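Local coordinates for putative prephenate dehydratase (Streptococcus mutans, PDB 4LUB), which probably catalyses the decarboxylating dehydration of prephenate to 3-phenylpyruvate, a step of L-phenylalanine biosynthesis, at residues L29-I38 with Q45-V53; D191-L200 with Y237-H246. One frame throughout, in Å; residues are numbered along the deposited sequence.

Contact 1 of 2, residues L29-I38 with Q45-V53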
loop_
_atom_site.group_PDB
_atom_site.type_symbol
_atom_site.label_atom_id
_atom_site.label_comp_id
_atom_site.label_asym_id
_atom_site.label_seq_id
_atom_site.Cartn_x
_atom_site.Cartn_y
_atom_site.Cartn_z
ATOM N N LEU B 29 -26.001 14.631 6.132
ATOM C CA LEU B 29 -26.570 13.412 6.689
ATOM C C LEU B 29 -25.501 12.383 6.999
ATOM O O LEU B 29 -24.689 12.058 6.151
ATOM C CB LEU B 29 -27.598 12.797 5.732
ATOM C CG LEU B 29 -28.512 13.731 4.940
ATOM C CD1 LEU B 29 -29.352 12.943 3.947
ATOM C CD2 LEU B 29 -29.400 14.551 5.866
ATOM N N PRO B 30 -25.505 11.863 8.230
ATOM C CA PRO B 30 -24.443 10.937 8.622
ATOM C C PRO B 30 -24.766 9.491 8.245
ATOM O O PRO B 30 -25.933 9.086 8.221
ATOM C CB PRO B 30 -24.401 11.098 10.138
ATOM C CG PRO B 30 -25.846 11.356 10.477
ATOM C CD PRO B 30 -26.312 12.285 9.391
ATOM N N PHE B 31 -23.736 8.715 7.939
ATOM C CA PHE B 31 -23.922 7.295 7.680
ATOM C C PHE B 31 -22.847 6.535 8.452
ATOM O O PHE B 31 -21.804 7.109 8.795
ATOM C CB PHE B 31 -23.864 7.011 6.180
ATOM C CG PHE B 31 -25.041 7.561 5.421
ATOM C CD1 PHE B 31 -25.053 8.878 4.996
ATOM C CD2 PHE B 31 -26.139 6.765 5.141
ATOM C CE1 PHE B 31 -26.138 9.394 4.307
ATOM C CE2 PHE B 31 -27.224 7.272 4.448
ATOM C CZ PHE B 31 -27.224 8.589 4.031
ATOM N N GLU B 32 -23.086 5.247 8.692
ATOM C CA GLU B 32 -22.382 4.501 9.737
ATOM C C GLU B 32 -20.979 4.057 9.347
ATOM O O GLU B 32 -20.119 3.860 10.206
ATOM C CB GLU B 32 -23.178 3.251 10.125
ATOM C CG GLU B 32 -24.086 2.722 9.014
ATOM C CD GLU B 32 -24.631 1.336 9.281
ATOM O OE1 GLU B 32 -24.562 0.857 10.432
ATOM O OE2 GLU B 32 -25.120 0.698 8.319
ATOM N N ASN B 33 -20.741 3.911 8.051
ATOM C CA ASN B 33 -19.439 3.473 7.575
ATOM C C ASN B 33 -19.218 3.975 6.160
ATOM O O ASN B 33 -20.166 4.395 5.492
ATOM C CB ASN B 33 -19.295 1.939 7.647
ATOM C CG ASN B 33 -20.307 1.190 6.771
ATOM O OD1 ASN B 33 -20.487 1.492 5.590
ATOM N ND2 ASN B 33 -20.961 0.197 7.358
ATOM N N ILE B 34 -17.965 3.928 5.717
ATOM C CA ILE B 34 -17.557 4.506 4.440
ATOM C C ILE B 34 -18.375 3.939 3.284
ATOM O O ILE B 34 -18.857 4.683 2.440
ATOM C CB ILE B 34 -16.044 4.282 4.204
ATOM C CG1 ILE B 34 -15.239 5.155 5.185
ATOM C CG2 ILE B 34 -15.661 4.573 2.756
ATOM C CD1 ILE B 34 -13.857 4.628 5.514
ATOM N N THR B 35 -18.570 2.626 3.278
ATOM C CA THR B 35 -19.348 1.976 2.226
ATOM C C THR B 35 -20.763 2.549 2.102
ATOM O O THR B 35 -21.228 2.838 0.998
ATOM C CB THR B 35 -19.447 0.471 2.481
ATOM O OG1 THR B 35 -18.133 -0.089 2.465
ATOM C CG2 THR B 35 -20.314 -0.210 1.427
ATOM N N GLU B 36 -21.429 2.735 3.239
ATOM C CA GLU B 36 -22.786 3.268 3.258
ATOM C C GLU B 36 -22.839 4.754 2.899
ATOM O O GLU B 36 -23.803 5.206 2.277
ATOM C CB GLU B 36 -23.435 3.029 4.629
ATOM C CG GLU B 36 -23.788 1.566 4.899
ATOM C CD GLU B 36 -24.575 0.922 3.760
ATOM O OE1 GLU B 36 -25.497 1.574 3.218
ATOM O OE2 GLU B 36 -24.255 -0.231 3.392
ATOM N N VAL B 37 -21.827 5.516 3.313
ATOM C CA VAL B 37 -21.662 6.889 2.836
ATOM C C VAL B 37 -21.652 6.983 1.310
ATOM O O VAL B 37 -22.400 7.768 0.723
ATOM C CB VAL B 37 -20.358 7.532 3.377
ATOM C CG1 VAL B 37 -20.219 8.950 2.857
ATOM C CG2 VAL B 37 -20.308 7.495 4.908
ATOM N N ILE B 38 -20.788 6.194 0.680
ATOM C CA ILE B 38 -20.709 6.157 -0.779
ATOM C C ILE B 38 -21.974 5.597 -1.438
ATOM O O ILE B 38 -22.458 6.152 -2.424
ATOM C CB ILE B 38 -19.474 5.353 -1.258
ATOM C CG1 ILE B 38 -18.190 6.005 -0.731
ATOM C CG2 ILE B 38 -19.423 5.329 -2.777
ATOM C CD1 ILE B 38 -16.942 5.108 -0.786
ATOM N N GLN B 45 -29.682 9.536 -2.636
ATOM C CA GLN B 45 -30.138 10.196 -1.413
ATOM C C GLN B 45 -29.387 11.497 -1.195
ATOM O O GLN B 45 -29.928 12.476 -0.678
ATOM C CB GLN B 45 -29.950 9.294 -0.196
ATOM C CG GLN B 45 -30.338 7.851 -0.409
ATOM C CD GLN B 45 -30.130 7.016 0.839
ATOM O OE1 GLN B 45 -30.258 7.515 1.960
ATOM N NE2 GLN B 45 -29.804 5.741 0.657
ATOM N N VAL B 46 -28.127 11.506 -1.608
ATOM C CA VAL B 46 -27.277 12.653 -1.363
ATOM C C VAL B 46 -26.562 13.056 -2.625
ATOM O O VAL B 46 -26.572 12.362 -3.654
ATOM C CB VAL B 46 -26.239 12.424 -0.244
ATOM C CG1 VAL B 46 -26.930 12.121 1.089
ATOM C CG2 VAL B 46 -25.253 11.329 -0.628
ATOM N N CYS B 47 -25.949 14.218 -2.514
ATOM C CA CYS B 47 -25.419 14.930 -3.644
ATOM C C CYS B 47 -23.913 14.803 -3.822
ATOM O O CYS B 47 -23.394 14.800 -4.938
ATOM C CB CYS B 47 -25.789 16.382 -3.402
ATOM S SG CYS B 47 -27.559 16.559 -3.054
ATOM N N PHE B 48 -23.248 14.660 -2.685
ATOM C CA PHE B 48 -21.809 14.483 -2.551
ATOM C C PHE B 48 -21.619 13.591 -1.344
ATOM O O PHE B 48 -22.484 13.549 -0.472
ATOM C CB PHE B 48 -21.058 15.815 -2.343
ATOM C CG PHE B 48 -21.115 16.759 -3.518
ATOM C CD1 PHE B 48 -20.189 16.660 -4.549
ATOM C CD2 PHE B 48 -22.084 17.750 -3.587
ATOM C CE1 PHE B 48 -20.240 17.517 -5.633
ATOM C CE2 PHE B 48 -22.141 18.606 -4.664
ATOM C CZ PHE B 48 -21.220 18.492 -5.689
ATOM N N ALA B 49 -20.511 12.867 -1.288
ATOM C CA ALA B 49 -20.190 12.112 -0.090
ATOM C C ALA B 49 -18.789 12.494 0.368
ATOM O O ALA B 49 -17.925 12.789 -0.457
ATOM C CB ALA B 49 -20.296 10.623 -0.355
ATOM N N ILE B 50 -18.581 12.528 1.681
ATOM C CA ILE B 50 -17.281 12.868 2.250
ATOM C C ILE B 50 -16.761 11.710 3.089
ATOM O O ILE B 50 -17.435 11.233 4.004
ATOM C CB ILE B 50 -17.335 14.171 3.096
ATOM C CG1 ILE B 50 -17.441 15.395 2.195
ATOM C CG2 ILE B 50 -16.022 14.392 3.813
ATOM C CD1 ILE B 50 -18.772 15.630 1.577
ATOM N N VAL B 51 -15.568 11.242 2.734
ATOM C CA VAL B 51 -14.936 10.109 3.396
ATOM C C VAL B 51 -13.450 10.368 3.638
ATOM O O VAL B 51 -12.806 11.073 2.864
ATOM C CB VAL B 51 -15.081 8.801 2.570
ATOM C CG1 VAL B 51 -16.551 8.399 2.422
ATOM C CG2 VAL B 51 -14.385 8.923 1.208
ATOM N N PRO B 52 -12.903 9.808 4.729
ATOM C CA PRO B 52 -11.448 9.785 4.919
ATOM C C PRO B 52 -10.811 8.853 3.902
ATOM O O PRO B 52 -11.387 7.796 3.614
ATOM C CB PRO B 52 -11.276 9.253 6.343
ATOM C CG PRO B 52 -12.507 8.448 6.595
ATOM C CD PRO B 52 -13.618 9.082 5.797
ATOM N N VAL B 53 -9.692 9.245 3.296
ATOM C CA VAL B 53 -9.023 8.329 2.380
ATOM C C VAL B 53 -7.604 7.937 2.799
ATOM O O VAL B 53 -7.161 6.836 2.501
ATOM C CB VAL B 53 -9.003 8.901 0.932
ATOM C CG1 VAL B 53 -10.368 9.470 0.577
ATOM C CG2 VAL B 53 -7.888 9.929 0.727
#

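Contact 2 of 2, residues D191-L200 with Y237-H246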
loop_
_atom_site.group_PDB
_atom_site.type_symbol
_atom_site.label_atom_id
_atom_site.label_comp_id
_atom_site.label_asym_id
_atom_site.label_seq_id
_atom_site.Cartn_x
_atom_site.Cartn_y
_atom_site.Cartn_z
ATOM N N ASP B 191 -2.720 22.480 -3.673
ATOM C CA ASP B 191 -2.267 21.558 -4.721
ATOM C C ASP B 191 -3.366 21.141 -5.696
ATOM O O ASP B 191 -4.562 21.318 -5.438
ATOM C CB ASP B 191 -1.639 20.306 -4.097
ATOM C CG ASP B 191 -0.459 19.783 -4.900
ATOM O OD1 ASP B 191 -0.231 20.277 -6.022
ATOM O OD2 ASP B 191 0.253 18.887 -4.401
ATOM N N GLN B 192 -2.934 20.659 -6.861
ATOM C CA GLN B 192 -3.813 20.002 -7.825
ATOM C C GLN B 192 -3.338 18.588 -8.133
ATOM O O GLN B 192 -2.168 18.377 -8.468
ATOM C CB GLN B 192 -3.903 20.824 -9.110
ATOM C CG GLN B 192 -4.344 22.256 -8.864
ATOM C CD GLN B 192 -5.841 22.439 -9.013
ATOM O OE1 GLN B 192 -6.548 21.536 -9.458
ATOM N NE2 GLN B 192 -6.337 23.607 -8.615
ATOM N N LYS B 193 -4.245 17.618 -8.035
ATOM C CA LYS B 193 -3.843 16.231 -8.217
ATOM C C LYS B 193 -4.824 15.438 -9.062
ATOM O O LYS B 193 -5.960 15.844 -9.254
ATOM C CB LYS B 193 -3.677 15.539 -6.853
ATOM C CG LYS B 193 -2.366 15.875 -6.144
ATOM C CD LYS B 193 -2.285 15.222 -4.769
ATOM C CE LYS B 193 -0.986 15.581 -4.058
ATOM N NZ LYS B 193 -0.862 14.935 -2.715
ATOM N N ILE B 194 -4.366 14.288 -9.544
ATOM C CA ILE B 194 -5.226 13.324 -10.203
ATOM C C ILE B 194 -4.873 11.978 -9.594
ATOM O O ILE B 194 -3.699 11.667 -9.397
ATOM C CB ILE B 194 -5.048 13.307 -11.754
ATOM C CG1 ILE B 194 -5.841 12.162 -12.373
ATOM C CG2 ILE B 194 -3.572 13.184 -12.153
ATOM C CD1 ILE B 194 -6.029 12.292 -13.880
ATOM N N SER B 195 -5.893 11.195 -9.262
ATOM C CA SER B 195 -5.677 9.859 -8.719
ATOM C C SER B 195 -6.180 8.810 -9.686
ATOM O O SER B 195 -7.278 8.924 -10.233
ATOM C CB SER B 195 -6.364 9.694 -7.363
ATOM O OG SER B 195 -5.808 10.572 -6.405
ATOM N N LEU B 196 -5.367 7.786 -9.896
ATOM C CA LEU B 196 -5.686 6.755 -10.858
ATOM C C LEU B 196 -5.649 5.397 -10.187
ATOM O O LEU B 196 -4.870 5.176 -9.253
ATOM C CB LEU B 196 -4.690 6.768 -12.023
ATOM C CG LEU B 196 -4.642 7.978 -12.959
ATOM C CD1 LEU B 196 -3.388 7.905 -13.840
ATOM C CD2 LEU B 196 -5.899 8.175 -13.789
ATOM N N ALA B 197 -6.512 4.493 -10.633
ATOM C CA ALA B 197 -6.332 3.090 -10.309
ATOM C C ALA B 197 -5.892 2.351 -11.573
ATOM O O ALA B 197 -6.631 2.311 -12.556
ATOM C CB ALA B 197 -7.618 2.494 -9.735
ATOM N N LEU B 198 -4.682 1.795 -11.559
ATOM C CA LEU B 198 -4.146 1.097 -12.730
ATOM C C LEU B 198 -4.149 -0.405 -12.531
ATOM O O LEU B 198 -3.852 -0.898 -11.441
ATOM C CB LEU B 198 -2.710 1.520 -13.062
ATOM C CG LEU B 198 -2.230 2.961 -13.188
ATOM C CD1 LEU B 198 -0.718 2.952 -13.186
ATOM C CD2 LEU B 198 -2.729 3.570 -14.468
ATOM N N THR B 199 -4.477 -1.123 -13.597
ATOM C CA THR B 199 -4.210 -2.553 -13.681
ATOM C C THR B 199 -3.257 -2.789 -14.847
ATOM O O THR B 199 -3.304 -2.082 -15.855
ATOM C CB THR B 199 -5.483 -3.377 -13.861
ATOM O OG1 THR B 199 -6.265 -2.825 -14.927
ATOM C CG2 THR B 199 -6.304 -3.346 -12.582
ATOM N N LEU B 200 -2.382 -3.772 -14.705
ATOM C CA LEU B 200 -1.329 -3.966 -15.679
ATOM C C LEU B 200 -1.673 -5.141 -16.604
ATOM O O LEU B 200 -2.518 -5.962 -16.262
ATOM C CB LEU B 200 -0.011 -4.201 -14.935
ATOM C CG LEU B 200 0.367 -2.983 -14.075
ATOM C CD1 LEU B 200 1.402 -3.343 -13.028
ATOM C CD2 LEU B 200 0.819 -1.795 -14.908
ATOM N N TYR B 237 -2.743 -7.292 -8.385
ATOM C CA TYR B 237 -3.115 -6.086 -7.679
ATOM C C TYR B 237 -3.608 -5.016 -8.624
ATOM O O TYR B 237 -3.382 -5.079 -9.824
ATOM C CB TYR B 237 -1.900 -5.533 -6.936
ATOM C CG TYR B 237 -1.133 -6.542 -6.115
ATOM C CD1 TYR B 237 -1.501 -6.823 -4.812
ATOM C CD2 TYR B 237 -0.031 -7.201 -6.640
ATOM C CE1 TYR B 237 -0.798 -7.734 -4.053
ATOM C CE2 TYR B 237 0.680 -8.116 -5.888
ATOM C CZ TYR B 237 0.292 -8.379 -4.593
ATOM O OH TYR B 237 0.991 -9.284 -3.837
ATOM N N PHE B 238 -4.268 -4.017 -8.063
ATOM C CA PHE B 238 -4.450 -2.758 -8.747
ATOM C C PHE B 238 -3.693 -1.710 -7.952
ATOM O O PHE B 238 -3.496 -1.852 -6.751
ATOM C CB PHE B 238 -5.923 -2.405 -8.972
ATOM C CG PHE B 238 -6.656 -1.953 -7.743
ATOM C CD1 PHE B 238 -6.717 -0.614 -7.414
ATOM C CD2 PHE B 238 -7.321 -2.863 -6.943
ATOM C CE1 PHE B 238 -7.408 -0.192 -6.298
ATOM C CE2 PHE B 238 -8.015 -2.447 -5.824
ATOM C CZ PHE B 238 -8.057 -1.108 -5.501
ATOM N N PHE B 239 -3.240 -0.677 -8.635
ATOM C CA PHE B 239 -2.407 0.338 -8.010
ATOM C C PHE B 239 -3.083 1.694 -7.935
ATOM O O PHE B 239 -3.574 2.207 -8.934
ATOM C CB PHE B 239 -1.072 0.438 -8.763
ATOM C CG PHE B 239 -0.323 -0.859 -8.806
ATOM C CD1 PHE B 239 0.522 -1.212 -7.770
ATOM C CD2 PHE B 239 -0.500 -1.746 -9.851
ATOM C CE1 PHE B 239 1.203 -2.420 -7.791
ATOM C CE2 PHE B 239 0.177 -2.953 -9.876
ATOM C CZ PHE B 239 1.026 -3.288 -8.846
ATOM N N ILE B 240 -3.093 2.267 -6.736
ATOM C CA ILE B 240 -3.526 3.644 -6.545
ATOM C C ILE B 240 -2.341 4.569 -6.701
ATOM O O ILE B 240 -1.383 4.505 -5.939
ATOM C CB ILE B 240 -4.138 3.879 -5.162
ATOM C CG1 ILE B 240 -5.189 2.819 -4.874
ATOM C CG2 ILE B 240 -4.743 5.277 -5.085
ATOM C CD1 ILE B 240 -6.282 2.821 -5.916
ATOM N N ILE B 241 -2.410 5.407 -7.721
ATOM C CA ILE B 241 -1.386 6.400 -7.980
ATOM C C ILE B 241 -1.921 7.835 -8.020
ATOM O O ILE B 241 -2.932 8.116 -8.664
ATOM C CB ILE B 241 -0.643 6.033 -9.290
ATOM C CG1 ILE B 241 0.122 4.736 -9.093
ATOM C CG2 ILE B 241 0.423 7.059 -9.602
ATOM C CD1 ILE B 241 0.669 4.137 -10.347
ATOM N N ASP B 242 -1.242 8.733 -7.309
ATOM C CA ASP B 242 -1.526 10.163 -7.402
ATOM C C ASP B 242 -0.422 10.855 -8.199
ATOM O O ASP B 242 0.762 10.536 -8.047
ATOM C CB ASP B 242 -1.636 10.838 -6.027
ATOM C CG ASP B 242 -2.676 10.199 -5.111
ATOM O OD1 ASP B 242 -3.498 9.362 -5.556
ATOM O OD2 ASP B 242 -2.685 10.587 -3.928
ATOM N N PHE B 243 -0.817 11.821 -9.022
ATOM C CA PHE B 243 0.126 12.656 -9.748
ATOM C C PHE B 243 -0.311 14.095 -9.617
ATOM O O PHE B 243 -1.501 14.383 -9.486
ATOM C CB PHE B 243 0.168 12.297 -11.239
ATOM C CG PHE B 243 0.880 11.015 -11.546
ATOM C CD1 PHE B 243 2.257 10.942 -11.483
ATOM C CD2 PHE B 243 0.175 9.888 -11.927
ATOM C CE1 PHE B 243 2.919 9.768 -11.769
ATOM C CE2 PHE B 243 0.843 8.716 -12.217
ATOM C CZ PHE B 243 2.213 8.653 -12.137
ATOM N N GLU B 244 0.651 15.003 -9.665
ATOM C CA GLU B 244 0.326 16.412 -9.747
ATOM C C GLU B 244 -0.450 16.657 -11.033
ATOM O O GLU B 244 -0.137 16.085 -12.081
ATOM C CB GLU B 244 1.581 17.275 -9.654
ATOM C CG GLU B 244 1.855 17.696 -8.213
ATOM C CD GLU B 244 3.207 18.330 -8.003
ATOM O OE1 GLU B 244 3.811 18.807 -8.990
ATOM O OE2 GLU B 244 3.663 18.350 -6.838
ATOM N N ASN B 245 -1.502 17.461 -10.935
ATOM C CA ASN B 245 -2.358 17.734 -12.081
ATOM C C ASN B 245 -2.364 19.220 -12.422
ATOM O O ASN B 245 -3.402 19.788 -12.747
ATOM C CB ASN B 245 -3.784 17.255 -11.796
ATOM C CG ASN B 245 -4.634 17.165 -13.049
ATOM O OD1 ASN B 245 -4.149 16.781 -14.114
ATOM N ND2 ASN B 245 -5.894 17.572 -12.940
ATOM N N HIS B 246 -1.196 19.842 -12.345
ATOM C CA HIS B 246 -1.045 21.257 -12.674
ATOM C C HIS B 246 -1.116 21.482 -14.182
ATOM O O HIS B 246 -1.596 22.511 -14.645
ATOM C CB HIS B 246 0.263 21.796 -12.095
ATOM C CG HIS B 246 0.265 21.858 -10.602
ATOM N ND1 HIS B 246 -0.558 22.713 -9.897
ATOM C CD2 HIS B 246 0.968 21.163 -9.679
ATOM C CE1 HIS B 246 -0.353 22.547 -8.603
ATOM N NE2 HIS B 246 0.566 21.611 -8.444
HETATM O O HOH W 1 -6.519 18.806 -10.404
HETATM O O HOH W 2 -0.652 12.213 -3.130
HETATM O O HOH W 3 -2.603 -5.263 -12.303
#

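Contact 1 of 2, residues L29-I38 with Q45-V53
Gln45, in the loop before the strand, meets Phe31 at the end of strand 27-31. The Gln45 chain is straight at CB-CG (chi2 -180°), which carries the amide out to the ring: OE1 lies 3.8 Å from Phe31 CZ, at the ring edge and near its plane, with the amide plane turned steeply against the ring. Val46 next points inward, and its CG1 branch lies 3.8 Å from Leu29 CD1 as the two side chains pass in opposite directions; the same methyl approaches Phe31 CE1 obliquely. Once the strand is under way, alternate residues face helix 34-42. Ala49 CB receives Val37 CG1 at 3.6 Å. Val37 CG1 is anti to the backbone N (chi1 180°), and from there it also reaches Val51 CG1 at 3.7 Å. Val51 is thus shared, since the Ile34 side chain crosses it at about a right angle, with Ile34 CG2 3.9 Å from Val51 CG1, and Ile38 CG1 lies slightly farther off. Ile34 CD1 reaches the Pro52 ring at CG, 4.2 Å away. Within segment 29-38, Asn33 is the N-cap of the helix, its OD1 accepting from Glu36 N. The whole is a beta-alpha-beta crossover: strands 27-31 and 48-55 both pair in parallel with strand 4-8, which lies between them and whose Ala6 touches Phe31 and Val46, while helix 62-70 flanks Ile34 and Ile38.

Contact 2 of 2, residues D191-L200 with Y237-H246
The His246 ring has Gln192 O over one face, offset toward the rim, and Glu244 CD in plane at its edge. Gln192 CB makes an off-centre CH-pi contact with it, 4.2 Å from the ring centroid, while the Gln192 amide turns to Glu189. His246 NE2 gives only a weak, bent hydrogen bond (126°) to Asp191 OD1, which also accepts from Gln192 N. The Phe239 ring is approached obliquely by Leu200 CD1, 3.4 Å from Phe239 CE2; the Phe243 and Phe238 rings stack on Phe215 and Phe69, respectively.

The strands themselves run antiparallel, with reciprocal backbone bonds joining Ile194 to Phe243, Leu196 to Ile241 and Leu198 to Phe239. Past them, Asn245 N bonds almost straight (171°) to Gln192 O, although well above the carbonyl plane. On the face of Ile194, Leu196 and Leu198 one pair is tight: Leu198 CD1 and Ile241 CD1 are 3.4 Å apart. On the other face Ser195 OG donates to Asp242 OD1 at 2.7 Å, coming from above the carboxylate plane, and OD2 pairs with Arg174, so this buried acid is probably held ionised. Water links OD2 to Lys193 NZ as well.

With helix 248-261 covering the leucine face and strands 222-229 and 264-274 continuing the sheet on either side, this central strand pair is that of the ferredoxin-like ACT domain.

In the fold
Contact 1 lies in the prephenate dehydratase part of the chain and contact 2 in its ACT part, on opposite sides of the chain's centre. Their centres are 22 Å apart and their nearest atoms about 7 Å, without touching. Helix 62-70 bridges that gap: Tyr67 and Leu68 pack on Ile38 of contact 1, Phe65 and Phe69 on Ile240, Ala197 and Phe238 of contact 2. The dimer adds another tie, because Tyr237 OH of contact 2 hydrogen-bonds to Glu54 OE2 of the second subunit, the residue directly after segment 45-53 there. Residues 86-169 are not modelled, so neither contact can be placed against a complete active site.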